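CG14216 (Drosophila melanogaster, PDB 3P9Y) probably dephosphorylates phosphoserine in the C-terminal domain of RNA polymerase II, as a phosphatase with a fold like that of low-molecular-weight tyrosine phosphatases. Local coordinates at residues T5-A13 with I163-L172; E117-E128 with V190-Y198. The protein carries 2 engineered substitutions. All blocks are in the same frame, centred on the assembly; numbering follows the deposited sequence.

Interaction 1. Residues T5-A13 with I163-L172; sequences TDPSKLAVA and INMMAKSTDL
Ser-8 turns its OG beside its backbone N (chi1 -79°), which brings the hydroxyl to the C-terminal end of helix 149-167, and OG donates a 2.6 Å bond to O of Ala-167. The donor stands 29° out of the plane of that carbonyl. A water lies within hydrogen-bonding distance of Ser-8 OG, Met-166 O and Ser-169 O and can donate to only two at a time, so the serine oxygen, carbonyls near the helix end and that of Ser-169 in the following loop share one network. Asp-6 fixes the loop that presents the serine: with its CG opposite the backbone N (chi1 174°), OD1 accepts from Ser-8 N at 2.9 Å in an Asx turn, while OD2 takes Leu-10 N, both donors lying above the carboxylate plane. Next to these polar groups Leu-10 spreads its two branches: CD1 lies 3.8 Å from CA of Ala-167, and CD2 meets CD2 of Leu-172 at 4.2 Å, the two leucine side chains crossing nearly at right angles. Val-12 and Ile-163 come tip to tip, CG2 to CG2 at 4.1 Å. The contact packs helix 149-167 of the LMW PTP-like fold on strand 11-16; Phe-35, from a loop, touches Ile-163 and Ala-167, Ile-111 of strand 111-114 touches Leu-10 and Leu-172, and helix 172-187 packs beside Met-166.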
loop_
_atom_site.group_PDB
_atom_site.type_symbol
_atom_site.label_atom_id
_atom_site.label_comp_id
_atom_site.label_asym_id
_atom_site.label_seq_id
_atom_site.Cartn_x
_atom_site.Cartn_y
_atom_site.Cartn_z
ATOM N N THR A 5 10.444 -10.660 -13.843
ATOM C CA THR A 5 9.749 -11.781 -13.223
ATOM C C THR A 5 10.257 -12.037 -11.808
ATOM O O THR A 5 11.460 -12.111 -11.576
ATOM C CB THR A 5 9.949 -13.063 -14.057
ATOM O OG1 THR A 5 9.036 -13.063 -15.163
ATOM C CG2 THR A 5 9.717 -14.306 -13.219
ATOM N N ASP A 6 9.326 -12.182 -10.871
ATOM C CA ASP A 6 9.643 -12.543 -9.494
ATOM C C ASP A 6 9.833 -14.055 -9.393
ATOM O O ASP A 6 8.884 -14.810 -9.573
ATOM C CB ASP A 6 8.505 -12.093 -8.572
ATOM C CG ASP A 6 8.687 -12.557 -7.143
ATOM O OD1 ASP A 6 9.776 -13.050 -6.807
ATOM O OD2 ASP A 6 7.731 -12.427 -6.349
ATOM N N PRO A 7 11.065 -14.502 -9.101
ATOM C CA PRO A 7 11.362 -15.941 -9.064
ATOM C C PRO A 7 10.685 -16.662 -7.898
ATOM O O PRO A 7 10.534 -17.878 -7.937
ATOM C CB PRO A 7 12.886 -15.980 -8.905
ATOM C CG PRO A 7 13.237 -14.690 -8.235
ATOM C CD PRO A 7 12.224 -13.680 -8.703
ATOM N N SER A 8 10.289 -15.918 -6.872
ATOM C CA SER A 8 9.622 -16.496 -5.713
ATOM C C SER A 8 8.107 -16.475 -5.865
ATOM O O SER A 8 7.383 -17.049 -5.050
ATOM C CB SER A 8 10.014 -15.732 -4.452
ATOM O OG SER A 8 11.294 -16.135 -4.002
ATOM N N LYS A 9 7.637 -15.796 -6.904
ATOM C CA LYS A 9 6.208 -15.631 -7.141
ATOM C C LYS A 9 5.447 -15.235 -5.878
ATOM O O LYS A 9 4.330 -15.691 -5.646
ATOM C CB LYS A 9 5.616 -16.899 -7.761
ATOM C CG LYS A 9 6.046 -17.125 -9.214
ATOM C CD LYS A 9 6.065 -15.808 -10.008
ATOM C CE LYS A 9 4.783 -14.985 -9.797
ATOM N NZ LYS A 9 5.019 -13.517 -9.528
ATOM N N LEU A 10 6.058 -14.368 -5.073
ATOM C CA LEU A 10 5.402 -13.815 -3.896
ATOM C C LEU A 10 4.088 -13.145 -4.259
ATOM O O LEU A 10 3.995 -12.456 -5.273
ATOM C CB LEU A 10 6.299 -12.773 -3.224
ATOM C CG LEU A 10 7.632 -13.269 -2.669
ATOM C CD1 LEU A 10 8.525 -12.092 -2.346
ATOM C CD2 LEU A 10 7.420 -14.135 -1.438
ATOM N N ALA A 11 3.075 -13.353 -3.424
ATOM C CA ALA A 11 1.853 -12.570 -3.486
ATOM C C ALA A 11 1.974 -11.452 -2.459
ATOM O O ALA A 11 2.040 -11.705 -1.254
ATOM C CB ALA A 11 0.640 -13.441 -3.196
ATOM N N VAL A 12 2.014 -10.214 -2.942
ATOM C CA VAL A 12 2.297 -9.065 -2.099
ATOM C C VAL A 12 1.087 -8.140 -2.016
ATOM O O VAL A 12 0.361 -7.966 -2.991
ATOM C CB VAL A 12 3.493 -8.257 -2.667
ATOM C CG1 VAL A 12 3.766 -7.018 -1.820
ATOM C CG2 VAL A 12 4.734 -9.132 -2.759
ATOM N N ALA A 13 0.871 -7.552 -0.848
ATOM C CA ALA A 13 -0.089 -6.468 -0.711
ATOM C C ALA A 13 0.616 -5.271 -0.090
ATOM O O ALA A 13 1.528 -5.439 0.708
ATOM C CB ALA A 13 -1.274 -6.892 0.141
ATOM N N ILE A 163 11.223 -5.697 -1.049
ATOM C CA ILE A 163 10.547 -6.872 -1.593
ATOM C C ILE A 163 11.489 -7.627 -2.527
ATOM O O ILE A 163 11.535 -8.848 -2.520
ATOM C CB ILE A 163 9.260 -6.497 -2.354
ATOM C CG1 ILE A 163 8.261 -5.800 -1.423
ATOM C CG2 ILE A 163 8.633 -7.741 -2.975
ATOM C CD1 ILE A 163 7.654 -6.705 -0.359
ATOM N N ASN A 164 12.242 -6.887 -3.330
ATOM C CA ASN A 164 13.218 -7.486 -4.223
ATOM C C ASN A 164 14.203 -8.357 -3.445
ATOM O O ASN A 164 14.521 -9.464 -3.861
ATOM C CB ASN A 164 13.962 -6.397 -4.995
ATOM C CG ASN A 164 14.799 -6.952 -6.122
ATOM O OD1 ASN A 164 14.292 -7.653 -7.005
ATOM N ND2 ASN A 164 16.095 -6.642 -6.105
ATOM N N MET A 165 14.665 -7.851 -2.305
ATOM C CA MET A 165 15.610 -8.570 -1.459
ATOM C C MET A 165 14.997 -9.883 -0.962
ATOM O O MET A 165 15.617 -10.950 -1.022
ATOM C CB MET A 165 16.013 -7.689 -0.269
ATOM C CG MET A 165 16.841 -8.399 0.802
ATOM S SD MET A 165 17.122 -7.378 2.276
ATOM C CE MET A 165 15.439 -7.135 2.838
ATOM N N MET A 166 13.766 -9.801 -0.482
ATOM C CA MET A 166 13.100 -10.961 0.079
ATOM C C MET A 166 12.732 -11.981 -0.992
ATOM O O MET A 166 12.678 -13.175 -0.714
ATOM C CB MET A 166 11.872 -10.513 0.861
ATOM C CG MET A 166 12.261 -9.734 2.109
ATOM S SD MET A 166 10.841 -9.072 2.973
ATOM C CE MET A 166 10.092 -8.073 1.692
ATOM N N ALA A 167 12.513 -11.506 -2.215
ATOM C CA ALA A 167 12.156 -12.375 -3.333
ATOM C C ALA A 167 13.332 -13.256 -3.733
ATOM O O ALA A 167 13.147 -14.313 -4.328
ATOM C CB ALA A 167 11.688 -11.546 -4.530
ATOM N N LYS A 168 14.542 -12.817 -3.408
ATOM C CA LYS A 168 15.737 -13.567 -3.763
ATOM C C LYS A 168 16.016 -14.704 -2.784
ATOM O O LYS A 168 16.909 -15.521 -3.016
ATOM C CB LYS A 168 16.946 -12.636 -3.838
ATOM C CG LYS A 168 16.888 -11.648 -4.994
ATOM C CD LYS A 168 17.997 -10.611 -4.893
ATOM C CE LYS A 168 17.922 -9.605 -6.028
ATOM N NZ LYS A 168 18.864 -8.462 -5.814
ATOM N N SER A 169 15.253 -14.753 -1.696
ATOM C CA SER A 169 15.391 -15.814 -0.699
ATOM C C SER A 169 14.724 -17.102 -1.159
ATOM O O SER A 169 13.585 -17.088 -1.629
ATOM C CB SER A 169 14.775 -15.377 0.631
ATOM O OG SER A 169 14.674 -16.465 1.535
ATOM N N THR A 170 15.427 -18.219 -1.000
ATOM C CA THR A 170 14.881 -19.524 -1.358
ATOM C C THR A 170 14.138 -20.176 -0.192
ATOM O O THR A 170 13.551 -21.244 -0.348
ATOM C CB THR A 170 15.985 -20.479 -1.854
ATOM O OG1 THR A 170 17.002 -20.606 -0.854
ATOM C CG2 THR A 170 16.609 -19.947 -3.133
ATOM N N ASP A 171 14.172 -19.538 0.976
ATOM C CA ASP A 171 13.368 -19.973 2.123
ATOM C C ASP A 171 13.096 -18.781 3.025
ATOM O O ASP A 171 13.739 -18.612 4.062
ATOM C CB ASP A 171 14.081 -21.066 2.917
ATOM C CG ASP A 171 13.234 -21.607 4.062
ATOM O OD1 ASP A 171 12.065 -21.182 4.224
ATOM O OD2 ASP A 171 13.736 -22.468 4.806
ATOM N N LEU A 172 12.130 -17.964 2.622
ATOM C CA LEU A 172 11.886 -16.679 3.256
ATOM C C LEU A 172 11.675 -16.795 4.766
ATOM O O LEU A 172 12.197 -15.985 5.525
ATOM C CB LEU A 172 10.679 -16.006 2.608
ATOM C CG LEU A 172 10.400 -14.573 3.055
ATOM C CD1 LEU A 172 11.612 -13.680 2.798
ATOM C CD2 LEU A 172 9.173 -14.030 2.345
HETATM O O HOH W 1 11.381 -15.360 -1.367
#

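Interaction 2. Residues E117-E128 with V190-Y198; sequences ERVYDLVVMHME and VILHSVLFY. With IMD (imidazole), chain I.
Tyr-120 OH and Ser-194 OG share a very short hydrogen bond of 2.5 Å, in which either hydroxyl may be the donor. It ties the first half of helix 117-128 to the middle of strand 192-197. The tyrosine ring is held between two aliphatic groups: CB of Leu-192 lies over one face, 3.8 Å from the ring centroid in a CH-pi contact, and CG2 of Val-124, one helical turn on, lies over the opposite face. Leu-192 also sends CD1 past the ring to the aliphatic part of Glu-117, 3.7 Å from its CG.

At the other end of the helix Leu-196 fits between Met-127 and Glu-128. Its CD1 presses on CB of Met-127 at 3.3 Å, a tight carbon pair, while CD2 touches CG of Glu-128. Met-127 is folded at both outer torsions (chi2 -69°, chi3 -55°), which curls CE over one face of the Tyr-198 ring, 4.0 Å from its centroid; SD lies obliquely to the same ring, a Met-aromatic contact. The Tyr-198 hydroxyl itself is bonded to Phe-109 N. An imidazole, probably from the crystallisation liquor, donates from N1 to Asp-121 OD1 at 3.1 Å and lies against CG1 of Val-124.

Helix and strand run 32° apart, their axes 8.8 Å from each other at closest approach. Strand 192-197 is the antiparallel edge of the five-stranded sheet, bonded to strand 137-142; the helix covers it on one face and also reaches Thr-114 of strand 111-114, while His-193 turns to the other face, toward helix 172-187.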
loop_
_atom_site.group_PDB
_atom_site.type_symbol
_atom_site.label_atom_id
_atom_site.label_comp_id
_atom_site.label_asym_id
_atom_site.label_seq_id
_atom_site.Cartn_x
_atom_site.Cartn_y
_atom_site.Cartn_z
ATOM N N GLU A 117 2.583 2.951 11.309
ATOM C CA GLU A 117 2.293 2.017 12.389
ATOM C C GLU A 117 0.802 1.899 12.675
ATOM O O GLU A 117 0.335 0.840 13.076
ATOM C CB GLU A 117 3.042 2.386 13.671
ATOM C CG GLU A 117 2.886 1.326 14.752
ATOM C CD GLU A 117 3.801 1.544 15.926
ATOM O OE1 GLU A 117 4.720 2.374 15.810
ATOM O OE2 GLU A 117 3.607 0.882 16.969
ATOM N N ARG A 118 0.051 2.972 12.473
ATOM C CA ARG A 118 -1.388 2.909 12.695
ATOM C C ARG A 118 -2.023 1.906 11.744
ATOM O O ARG A 118 -2.912 1.150 12.133
ATOM C CB ARG A 118 -2.030 4.286 12.535
ATOM C CG ARG A 118 -1.970 5.121 13.802
ATOM C CD ARG A 118 -2.443 6.544 13.568
ATOM N NE ARG A 118 -2.566 7.293 14.816
ATOM C CZ ARG A 118 -3.701 7.448 15.496
ATOM N NH1 ARG A 118 -4.831 6.907 15.056
ATOM N NH2 ARG A 118 -3.708 8.151 16.622
ATOM N N VAL A 119 -1.555 1.890 10.500
ATOM C CA VAL A 119 -2.073 0.950 9.511
ATOM C C VAL A 119 -1.579 -0.457 9.832
ATOM O O VAL A 119 -2.333 -1.419 9.769
ATOM C CB VAL A 119 -1.653 1.354 8.086
ATOM C CG1 VAL A 119 -2.016 0.262 7.075
ATOM C CG2 VAL A 119 -2.303 2.682 7.711
ATOM N N TYR A 120 -0.301 -0.557 10.174
ATOM C CA TYR A 120 0.294 -1.800 10.637
ATOM C C TYR A 120 -0.578 -2.455 11.715
ATOM O O TYR A 120 -0.904 -3.630 11.621
ATOM C CB TYR A 120 1.678 -1.504 11.201
ATOM C CG TYR A 120 2.431 -2.693 11.751
ATOM C CD1 TYR A 120 2.999 -3.635 10.906
ATOM C CD2 TYR A 120 2.625 -2.840 13.118
ATOM C CE1 TYR A 120 3.714 -4.709 11.411
ATOM C CE2 TYR A 120 3.335 -3.905 13.631
ATOM C CZ TYR A 120 3.877 -4.835 12.777
ATOM O OH TYR A 120 4.586 -5.892 13.293
ATOM N N ASP A 121 -0.952 -1.677 12.727
ATOM C CA ASP A 121 -1.736 -2.189 13.846
ATOM C C ASP A 121 -3.114 -2.667 13.419
ATOM O O ASP A 121 -3.587 -3.692 13.894
ATOM C CB ASP A 121 -1.885 -1.116 14.923
ATOM C CG ASP A 121 -0.612 -0.905 15.707
ATOM O OD1 ASP A 121 0.250 -1.804 15.695
ATOM O OD2 ASP A 121 -0.470 0.160 16.329
ATOM N N LEU A 122 -3.763 -1.921 12.535
ATOM C CA LEU A 122 -5.091 -2.297 12.066
ATOM C C LEU A 122 -5.015 -3.596 11.268
ATOM O O LEU A 122 -5.876 -4.468 11.394
ATOM C CB LEU A 122 -5.698 -1.176 11.217
ATOM C CG LEU A 122 -6.117 0.065 12.013
ATOM C CD1 LEU A 122 -6.445 1.227 11.093
ATOM C CD2 LEU A 122 -7.309 -0.256 12.918
ATOM N N VAL A 123 -3.973 -3.722 10.454
ATOM C CA VAL A 123 -3.764 -4.920 9.662
ATOM C C VAL A 123 -3.537 -6.118 10.579
ATOM O O VAL A 123 -4.139 -7.170 10.392
ATOM C CB VAL A 123 -2.556 -4.758 8.708
ATOM C CG1 VAL A 123 -2.108 -6.104 8.172
ATOM C CG2 VAL A 123 -2.900 -3.798 7.562
ATOM N N VAL A 124 -2.672 -5.951 11.575
ATOM C CA VAL A 124 -2.327 -7.046 12.473
ATOM C C VAL A 124 -3.534 -7.428 13.330
ATOM O O VAL A 124 -3.826 -8.607 13.515
ATOM C CB VAL A 124 -1.124 -6.684 13.366
ATOM C CG1 VAL A 124 -0.922 -7.722 14.461
ATOM C CG2 VAL A 124 0.143 -6.550 12.520
ATOM N N MET A 125 -4.247 -6.423 13.828
ATOM C CA MET A 125 -5.434 -6.658 14.636
ATOM C C MET A 125 -6.449 -7.445 13.821
ATOM O O MET A 125 -7.032 -8.409 14.309
ATOM C CB MET A 125 -6.040 -5.332 15.105
ATOM C CG MET A 125 -7.196 -5.499 16.078
ATOM S SD MET A 125 -7.718 -3.949 16.839
ATOM C CE MET A 125 -8.503 -3.119 15.457
ATOM N N HIS A 126 -6.643 -7.046 12.570
ATOM C CA HIS A 126 -7.619 -7.702 11.709
ATOM C C HIS A 126 -7.240 -9.156 11.452
ATOM O O HIS A 126 -8.094 -10.042 11.484
ATOM C CB HIS A 126 -7.764 -6.964 10.380
ATOM C CG HIS A 126 -8.692 -7.645 9.425
ATOM N ND1 HIS A 126 -10.060 -7.509 9.498
ATOM C CD2 HIS A 126 -8.450 -8.494 8.400
ATOM C CE1 HIS A 126 -10.623 -8.237 8.549
ATOM N NE2 HIS A 126 -9.669 -8.845 7.869
ATOM N N MET A 127 -5.956 -9.393 11.205
ATOM C CA MET A 127 -5.460 -10.733 10.930
ATOM C C MET A 127 -5.624 -11.633 12.151
ATOM O O MET A 127 -5.953 -12.812 12.026
ATOM C CB MET A 127 -3.983 -10.675 10.538
ATOM C CG MET A 127 -3.715 -10.174 9.123
ATOM S SD MET A 127 -4.275 -11.333 7.864
ATOM C CE MET A 127 -3.411 -12.829 8.340
ATOM N N GLU A 128 -5.386 -11.070 13.329
ATOM C CA GLU A 128 -5.465 -11.824 14.575
ATOM C C GLU A 128 -6.906 -12.175 14.928
ATOM O O GLU A 128 -7.164 -13.203 15.550
ATOM C CB GLU A 128 -4.814 -11.036 15.715
ATOM C CG GLU A 128 -3.292 -11.068 15.689
ATOM C CD GLU A 128 -2.665 -10.300 16.839
ATOM O OE1 GLU A 128 -3.339 -9.412 17.410
ATOM O OE2 GLU A 128 -1.493 -10.579 17.168
ATOM N N VAL A 190 13.708 1.657 10.380
ATOM C CA VAL A 190 13.142 0.611 11.204
ATOM C C VAL A 190 12.004 -0.068 10.450
ATOM O O VAL A 190 11.165 0.587 9.833
ATOM C CB VAL A 190 12.626 1.162 12.543
ATOM C CG1 VAL A 190 11.844 0.105 13.288
ATOM C CG2 VAL A 190 13.794 1.662 13.381
ATOM N N ILE A 191 11.999 -1.389 10.498
ATOM C CA ILE A 191 10.916 -2.174 9.943
ATOM C C ILE A 191 10.208 -2.885 11.086
ATOM O O ILE A 191 10.855 -3.548 11.900
ATOM C CB ILE A 191 11.451 -3.227 8.959
ATOM C CG1 ILE A 191 12.164 -2.548 7.785
ATOM C CG2 ILE A 191 10.311 -4.114 8.450
ATOM C CD1 ILE A 191 12.780 -3.523 6.811
ATOM N N LEU A 192 8.890 -2.736 11.169
ATOM C CA LEU A 192 8.111 -3.502 12.135
ATOM C C LEU A 192 7.728 -4.813 11.461
ATOM O O LEU A 192 7.340 -4.822 10.293
ATOM C CB LEU A 192 6.851 -2.741 12.565
ATOM C CG LEU A 192 7.044 -1.275 12.967
ATOM C CD1 LEU A 192 5.709 -0.651 13.341
ATOM C CD2 LEU A 192 8.039 -1.142 14.120
ATOM N N HIS A 193 7.834 -5.917 12.189
ATOM C CA HIS A 193 7.576 -7.225 11.605
ATOM C C HIS A 193 6.734 -8.110 12.515
ATOM O O HIS A 193 7.009 -8.231 13.709
ATOM C CB HIS A 193 8.889 -7.934 11.293
ATOM C CG HIS A 193 8.707 -9.317 10.750
ATOM N ND1 HIS A 193 9.536 -10.367 11.084
ATOM C CD2 HIS A 193 7.789 -9.821 9.894
ATOM C CE1 HIS A 193 9.138 -11.456 10.453
ATOM N NE2 HIS A 193 8.078 -11.153 9.727
ATOM N N SER A 194 5.700 -8.713 11.936
ATOM C CA SER A 194 4.910 -9.724 12.623
ATOM C C SER A 194 4.679 -10.886 11.674
ATOM O O SER A 194 4.531 -10.687 10.467
ATOM C CB SER A 194 3.561 -9.156 13.066
ATOM O OG SER A 194 3.729 -8.145 14.040
ATOM N N VAL A 195 4.660 -12.096 12.221
ATOM C CA VAL A 195 4.256 -13.266 11.456
ATOM C C VAL A 195 2.864 -13.688 11.898
ATOM O O VAL A 195 2.651 -14.026 13.060
ATOM C CB VAL A 195 5.213 -14.448 11.666
ATOM C CG1 VAL A 195 4.850 -15.584 10.727
ATOM C CG2 VAL A 195 6.657 -14.014 11.450
ATOM N N LEU A 196 1.918 -13.661 10.967
ATOM C CA LEU A 196 0.561 -14.107 11.244
ATOM C C LEU A 196 0.247 -15.314 10.375
ATOM O O LEU A 196 1.081 -15.745 9.583
ATOM C CB LEU A 196 -0.422 -12.972 10.989
ATOM C CG LEU A 196 -0.140 -11.759 11.876
ATOM C CD1 LEU A 196 -0.753 -10.496 11.302
ATOM C CD2 LEU A 196 -0.643 -12.013 13.290
ATOM N N PHE A 197 -0.947 -15.868 10.530
ATOM C CA PHE A 197 -1.303 -17.090 9.824
ATOM C C PHE A 197 -2.733 -17.035 9.313
ATOM O O PHE A 197 -3.630 -16.558 10.002
ATOM C CB PHE A 197 -1.129 -18.304 10.742
ATOM C CG PHE A 197 0.288 -18.521 11.200
ATOM C CD1 PHE A 197 1.143 -19.342 10.484
ATOM C CD2 PHE A 197 0.763 -17.904 12.343
ATOM C CE1 PHE A 197 2.446 -19.542 10.900
ATOM C CE2 PHE A 197 2.063 -18.099 12.764
ATOM C CZ PHE A 197 2.907 -18.919 12.041
ATOM N N TYR A 198 -2.935 -17.523 8.095
ATOM C CA TYR A 198 -4.276 -17.677 7.551
ATOM C C TYR A 198 -4.845 -19.014 7.989
ATOM O O TYR A 198 -6.045 -19.248 7.868
ATOM C CB TYR A 198 -4.255 -17.613 6.027
ATOM C CG TYR A 198 -3.924 -16.251 5.469
ATOM C CD1 TYR A 198 -4.867 -15.235 5.464
ATOM C CD2 TYR A 198 -2.673 -15.987 4.938
ATOM C CE1 TYR A 198 -4.569 -13.988 4.947
ATOM C CE2 TYR A 198 -2.367 -14.745 4.415
ATOM C CZ TYR A 198 -3.317 -13.750 4.425
ATOM O OH TYR A 198 -3.012 -12.513 3.904
ATOM O OXT TYR A 198 -4.110 -19.887 8.456
HETATM N N1 IMD I . -0.592 -4.434 17.042
HETATM C C2 IMD I . -1.791 -4.840 16.570
HETATM N N3 IMD I . -2.088 -6.038 17.122
HETATM C C4 IMD I . -1.075 -6.389 17.944
HETATM C C5 IMD I . -0.131 -5.375 17.896
#

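Interactions 1 and 2 pack helices on the same mixed sheet, whose strand order is 36-41, 11-16, 111-114, 137-142, 192-197. Their centres are 19 Å apart, and their nearest atoms approach to about 6 Å without touching. Interaction 1 lies at the start of strand 11-16, interaction 2 along edge strand 192-197, and strand 111-114 is met by side chains from both. Helix 172-187 bridges them further: Met-166 packs on its Ile-176 and His-193 on its Ile-180. Along the chain the segments alternate, so the two contacts cross in sequence. As in low-molecular-weight tyrosine phosphatases, the loop between strand 11-16 and helix 22-32 is probably the phosphate-binding loop, and interaction 1 lies on the strand leading to it.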